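Local coordinates for protein ATP phosphoribosyltransferase regulatory subunit (Bacillus halodurans, PDB 3OD1) that is probably required, together with the HisG subunit, for the first step of histidine biosynthesis and may allow feedback regulation of ATP phosphoribosyltransferase activity by histidine, at residues B[220-226]-B[266-270]; B[143-147]-B[255-259]. One frame throughout, in Å; residues are numbered along the deposited sequence.

Interaction 1 (B[220-226]-B[266-270])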
loop_
_atom_site.group_PDB
_atom_site.type_symbol
_atom_site.label_atom_id
_atom_site.label_comp_id
_atom_site.label_asym_id
_atom_site.label_seq_id
_atom_site.Cartn_x
_atom_site.Cartn_y
_atom_site.Cartn_z
ATOM N N LEU B 220 25.240 -21.162 -28.408
ATOM C CA LEU B 220 24.589 -20.113 -27.622
ATOM C C LEU B 220 24.165 -20.663 -26.274
ATOM O O LEU B 220 24.386 -20.034 -25.249
ATOM C CB LEU B 220 23.362 -19.572 -28.355
ATOM C CG LEU B 220 22.442 -18.642 -27.560
ATOM C CD1 LEU B 220 23.215 -17.444 -27.015
ATOM C CD2 LEU B 220 21.299 -18.198 -28.455
ATOM N N LEU B 221 23.561 -21.849 -26.290
ATOM C CA LEU B 221 23.056 -22.501 -25.080
ATOM C C LEU B 221 24.135 -22.749 -24.029
ATOM O O LEU B 221 23.838 -22.905 -22.846
ATOM C CB LEU B 221 22.397 -23.827 -25.445
ATOM C CG LEU B 221 20.871 -23.854 -25.524
ATOM C CD1 LEU B 221 20.309 -22.539 -26.044
ATOM C CD2 LEU B 221 20.413 -25.033 -26.373
ATOM N N SER B 222 25.389 -22.788 -24.462
ATOM C CA SER B 222 26.488 -23.040 -23.540
ATOM C C SER B 222 27.013 -21.771 -22.879
ATOM O O SER B 222 27.835 -21.850 -21.972
ATOM C CB SER B 222 27.636 -23.754 -24.259
ATOM O OG SER B 222 27.440 -25.157 -24.239
ATOM N N LEU B 223 26.551 -20.609 -23.338
ATOM C CA LEU B 223 27.075 -19.332 -22.846
ATOM C C LEU B 223 26.459 -18.972 -21.499
ATOM O O LEU B 223 25.695 -18.012 -21.380
ATOM C CB LEU B 223 26.831 -18.217 -23.869
ATOM C CG LEU B 223 27.434 -18.449 -25.251
ATOM C CD1 LEU B 223 26.976 -17.381 -26.246
ATOM C CD2 LEU B 223 28.969 -18.515 -25.166
ATOM N N ARG B 224 26.795 -19.762 -20.488
ATOM C CA ARG B 224 26.216 -19.618 -19.164
ATOM C C ARG B 224 27.296 -19.923 -18.143
ATOM O O ARG B 224 27.715 -21.075 -18.005
ATOM C CB ARG B 224 25.049 -20.595 -18.984
ATOM C CG ARG B 224 24.108 -20.678 -20.179
ATOM C CD ARG B 224 22.918 -21.582 -19.892
ATOM N NE ARG B 224 21.920 -20.960 -19.017
ATOM C CZ ARG B 224 21.470 -21.516 -17.900
ATOM N NH1 ARG B 224 21.958 -22.689 -17.518
ATOM N NH2 ARG B 224 20.552 -20.895 -17.159
ATOM N N GLY B 225 27.759 -18.895 -17.439
ATOM C CA GLY B 225 28.791 -19.063 -16.431
ATOM C C GLY B 225 29.329 -17.751 -15.894
ATOM O O GLY B 225 28.576 -16.806 -15.653
ATOM N N GLY B 226 30.643 -17.698 -15.710
ATOM C CA GLY B 226 31.298 -16.529 -15.153
ATOM C C GLY B 226 31.710 -15.552 -16.233
ATOM O O GLY B 226 31.310 -15.687 -17.390
ATOM N N LYS B 266 26.559 -13.432 -12.532
ATOM C CA LYS B 266 26.999 -14.409 -13.507
ATOM C C LYS B 266 26.319 -14.087 -14.829
ATOM O O LYS B 266 25.470 -13.199 -14.891
ATOM C CB LYS B 266 26.713 -15.833 -13.029
ATOM C CG LYS B 266 25.257 -16.153 -12.766
ATOM C CD LYS B 266 25.135 -17.544 -12.165
ATOM C CE LYS B 266 23.698 -18.058 -12.189
ATOM N NZ LYS B 266 23.602 -19.464 -11.680
ATOM N N PHE B 267 26.713 -14.772 -15.895
ATOM C CA PHE B 267 26.168 -14.467 -17.206
ATOM C C PHE B 267 25.339 -15.607 -17.756
ATOM O O PHE B 267 25.719 -16.772 -17.646
ATOM C CB PHE B 267 27.284 -14.082 -18.169
ATOM C CG PHE B 267 28.012 -12.839 -17.761
ATOM C CD1 PHE B 267 27.571 -11.595 -18.185
ATOM C CD2 PHE B 267 29.118 -12.912 -16.929
ATOM C CE1 PHE B 267 28.229 -10.446 -17.797
ATOM C CE2 PHE B 267 29.785 -11.768 -16.543
ATOM C CZ PHE B 267 29.339 -10.532 -16.977
ATOM N N ASP B 268 24.189 -15.263 -18.326
ATOM C CA ASP B 268 23.342 -16.243 -18.989
ATOM C C ASP B 268 22.819 -15.656 -20.285
ATOM O O ASP B 268 21.747 -15.052 -20.322
ATOM C CB ASP B 268 22.191 -16.681 -18.087
ATOM C CG ASP B 268 21.275 -17.687 -18.762
ATOM O OD1 ASP B 268 21.620 -18.177 -19.861
ATOM O OD2 ASP B 268 20.211 -17.992 -18.190
ATOM N N LEU B 269 23.598 -15.825 -21.348
ATOM C CA LEU B 269 23.258 -15.212 -22.620
ATOM C C LEU B 269 22.087 -15.917 -23.294
ATOM O O LEU B 269 21.683 -15.532 -24.378
ATOM C CB LEU B 269 24.482 -15.143 -23.541
ATOM C CG LEU B 269 25.343 -13.887 -23.349
ATOM C CD1 LEU B 269 25.692 -13.691 -21.893
ATOM C CD2 LEU B 269 26.615 -13.927 -24.206
ATOM N N THR B 270 21.519 -16.939 -22.651
ATOM C CA THR B 270 20.298 -17.538 -23.195
ATOM C C THR B 270 19.060 -16.788 -22.692
ATOM O O THR B 270 17.936 -17.062 -23.115
ATOM C CB THR B 270 20.158 -19.030 -22.831
ATOM O OG1 THR B 270 19.805 -19.157 -21.455
ATOM C CG2 THR B 270 21.464 -19.772 -23.112
#
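The guanidinium of R224 presents its edge to the carboxylate of D268, and the F267 ring has G225 O at its edge, in a two-residue antiparallel pairing where strand 224-225 borders the mixed sheet of the class-II synthetase-like domain. R224 NE reaches OD1 of D268 at 2.9 Å and NH2 reaches OD2 at 3.1 Å, a side-on, two-nitrogen salt bridge. The two planes stand 76° apart: the carboxylate oxygens lie near the guanidinium plane, but the nitrogens come to them from above the carboxylate plane. With CG of D268 anti to its backbone N (chi1 179°), OD1 accepts from three donors: R224 NE, the backbone N of T270, which makes an Asx turn, and T270 OG1, a hydrogen bond of 2.6 Å. That hydroxyl is hydrogen-bonded to Y197 as well. With an alanine in place of D268, the R224 guanidinium would probably lose its countercharge, and T270 N and OG1 their shared acceptor. G225 and F267 form the hydrogen-bonded pair of the ladder, and beyond it L269 N donates to L223 O. Apolar contact continues where CB of L223 meets CB of L269 at 3.9 Å, both leucines packing on A233 and Y170. The methyl CG2 of T270 ends up 3.6 Å from L220 O.

Interaction 2 (B[143-147]-B[255-259])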
loop_
_atom_site.group_PDB
_atom_site.type_symbol
_atom_site.label_atom_id
_atom_site.label_comp_id
_atom_site.label_asym_id
_atom_site.label_seq_id
_atom_site.Cartn_x
_atom_site.Cartn_y
_atom_site.Cartn_z
ATOM N N GLY B 143 25.040 -0.581 -14.565
ATOM C CA GLY B 143 25.661 -1.114 -13.359
ATOM C C GLY B 143 24.995 -0.634 -12.088
ATOM O O GLY B 143 24.858 -1.392 -11.124
ATOM N N GLU B 144 24.570 0.628 -12.080
ATOM C CA GLU B 144 23.900 1.200 -10.908
ATOM C C GLU B 144 22.641 0.432 -10.494
ATOM O O GLU B 144 22.496 0.076 -9.332
ATOM C CB GLU B 144 23.556 2.677 -11.127
ATOM C CG GLU B 144 22.784 3.318 -9.955
ATOM C CD GLU B 144 22.291 4.731 -10.269
ATOM O OE1 GLU B 144 22.884 5.404 -11.144
ATOM O OE2 GLU B 144 21.291 5.163 -9.658
ATOM N N VAL B 145 21.721 0.186 -11.419
ATOM C CA VAL B 145 20.483 -0.486 -11.014
ATOM C C VAL B 145 20.736 -1.918 -10.535
ATOM O O VAL B 145 20.039 -2.403 -9.655
ATOM C CB VAL B 145 19.383 -0.460 -12.108
ATOM C CG1 VAL B 145 19.008 0.981 -12.453
ATOM C CG2 VAL B 145 19.831 -1.219 -13.342
ATOM N N ILE B 146 21.728 -2.595 -11.104
ATOM C CA ILE B 146 22.028 -3.957 -10.670
ATOM C C ILE B 146 22.704 -3.934 -9.302
ATOM O O ILE B 146 22.343 -4.710 -8.419
ATOM C CB ILE B 146 22.907 -4.714 -11.696
ATOM C CG1 ILE B 146 22.112 -4.984 -12.989
ATOM C CG2 ILE B 146 23.420 -6.004 -11.091
ATOM C CD1 ILE B 146 22.957 -5.584 -14.133
ATOM N N ALA B 147 23.663 -3.024 -9.134
ATOM C CA ALA B 147 24.371 -2.849 -7.870
ATOM C C ALA B 147 23.440 -2.422 -6.738
ATOM O O ALA B 147 23.607 -2.851 -5.602
ATOM C CB ALA B 147 25.523 -1.852 -8.034
ATOM N N VAL B 255 32.039 -2.105 -14.339
ATOM C CA VAL B 255 31.302 -1.229 -13.427
ATOM C C VAL B 255 30.893 -1.965 -12.157
ATOM O O VAL B 255 31.028 -1.438 -11.052
ATOM C CB VAL B 255 30.033 -0.639 -14.085
ATOM C CG1 VAL B 255 29.259 0.211 -13.079
ATOM C CG2 VAL B 255 30.396 0.190 -15.322
ATOM N N LEU B 256 30.393 -3.186 -12.305
ATOM C CA LEU B 256 29.971 -3.962 -11.132
ATOM C C LEU B 256 31.159 -4.282 -10.216
ATOM O O LEU B 256 31.026 -4.308 -8.981
ATOM C CB LEU B 256 29.226 -5.234 -11.562
ATOM C CG LEU B 256 27.869 -4.971 -12.225
ATOM C CD1 LEU B 256 27.247 -6.246 -12.768
ATOM C CD2 LEU B 256 26.939 -4.296 -11.218
ATOM N N GLU B 257 32.321 -4.514 -10.828
ATOM C CA GLU B 257 33.548 -4.737 -10.067
ATOM C C GLU B 257 33.838 -3.521 -9.201
ATOM O O GLU B 257 34.134 -3.651 -8.015
ATOM C CB GLU B 257 34.737 -5.007 -11.003
ATOM C CG GLU B 257 34.652 -6.327 -11.755
ATOM C CD GLU B 257 35.952 -6.684 -12.455
ATOM O OE1 GLU B 257 36.360 -5.951 -13.381
ATOM O OE2 GLU B 257 36.565 -7.700 -12.071
ATOM N N SER B 258 33.744 -2.336 -9.796
ATOM C CA SER B 258 33.960 -1.106 -9.048
ATOM C C SER B 258 33.001 -1.017 -7.877
ATOM O O SER B 258 33.374 -0.553 -6.797
ATOM C CB SER B 258 33.810 0.116 -9.954
ATOM O OG SER B 258 34.804 0.089 -10.958
ATOM N N TYR B 259 31.762 -1.460 -8.082
ATOM C CA TYR B 259 30.807 -1.512 -6.976
ATOM C C TYR B 259 31.074 -2.650 -5.995
ATOM O O TYR B 259 30.369 -2.783 -5.001
ATOM C CB TYR B 259 29.369 -1.652 -7.476
ATOM C CG TYR B 259 28.717 -0.366 -7.921
ATOM C CD1 TYR B 259 28.212 0.542 -6.997
ATOM C CD2 TYR B 259 28.560 -0.082 -9.274
ATOM C CE1 TYR B 259 27.592 1.725 -7.415
ATOM C CE2 TYR B 259 27.944 1.077 -9.697
ATOM C CZ TYR B 259 27.460 1.979 -8.768
ATOM O OH TYR B 259 26.852 3.138 -9.203
#
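A147 sets its methyl over one face of the Y259 ring, a CH-pi contact in the packing of helix 139-155 against the C-terminal end of helix 240-258, within the synthetase-like domain. CB of A147 lies 3.7 Å from the centroid of the Y259 ring and 19° off the ring normal. CG of Y259 is anti to its carbonyl carbon (chi1 -81°), and the ring reaches across helix 139-155 until its OH comes within 3.8 Å of E144 CB. I352 of the second subunit packs on Y259. The E144 carboxylate has its polar partners elsewhere, a salt bridge to R105 and a hydrogen bond to Y43; no hydrogen bond joins the two segments.

Apolar contacts make up the second group. L256 sets CD2 beside G143 O at 3.6 Å, with CG2 of I146 at 3.9 Å and CB of A147 at 4.3 Å next to it; the I146 and L256 side chains cross at about a right angle. I165 of strand 162-167 touches both.

Backbone approach is the third kind. G143 brings the helices to 5.6 Å between its CA and that of L256. A CB on G143 would collide with V255, whose CG1 rests 3.8 Å from G143 CA.

From the N terminus, the chain first meets 143-147 in helix 139-155, then runs through strand 162-167 and a largely helical region (helices 168-179 to 211-220) to 220-226. It continues along helix 240-258, where 255-259 closes interaction 2 over 107 intervening residues, and enters strand 265-268, where 266-270 closes interaction 1 over 39. The segments alternate, so the two loops cross rather than nest. Their centres are 19 Å apart and they do not touch, but I165 of strand 162-167 bridges them, bonding to the backbone of K266 and D268 and packing on I146 and L256. Interaction 1 adds strand 224-225 to the mixed sheet's edge beside strand 265-268; interaction 2 sets helix 139-155 against helix 240-258.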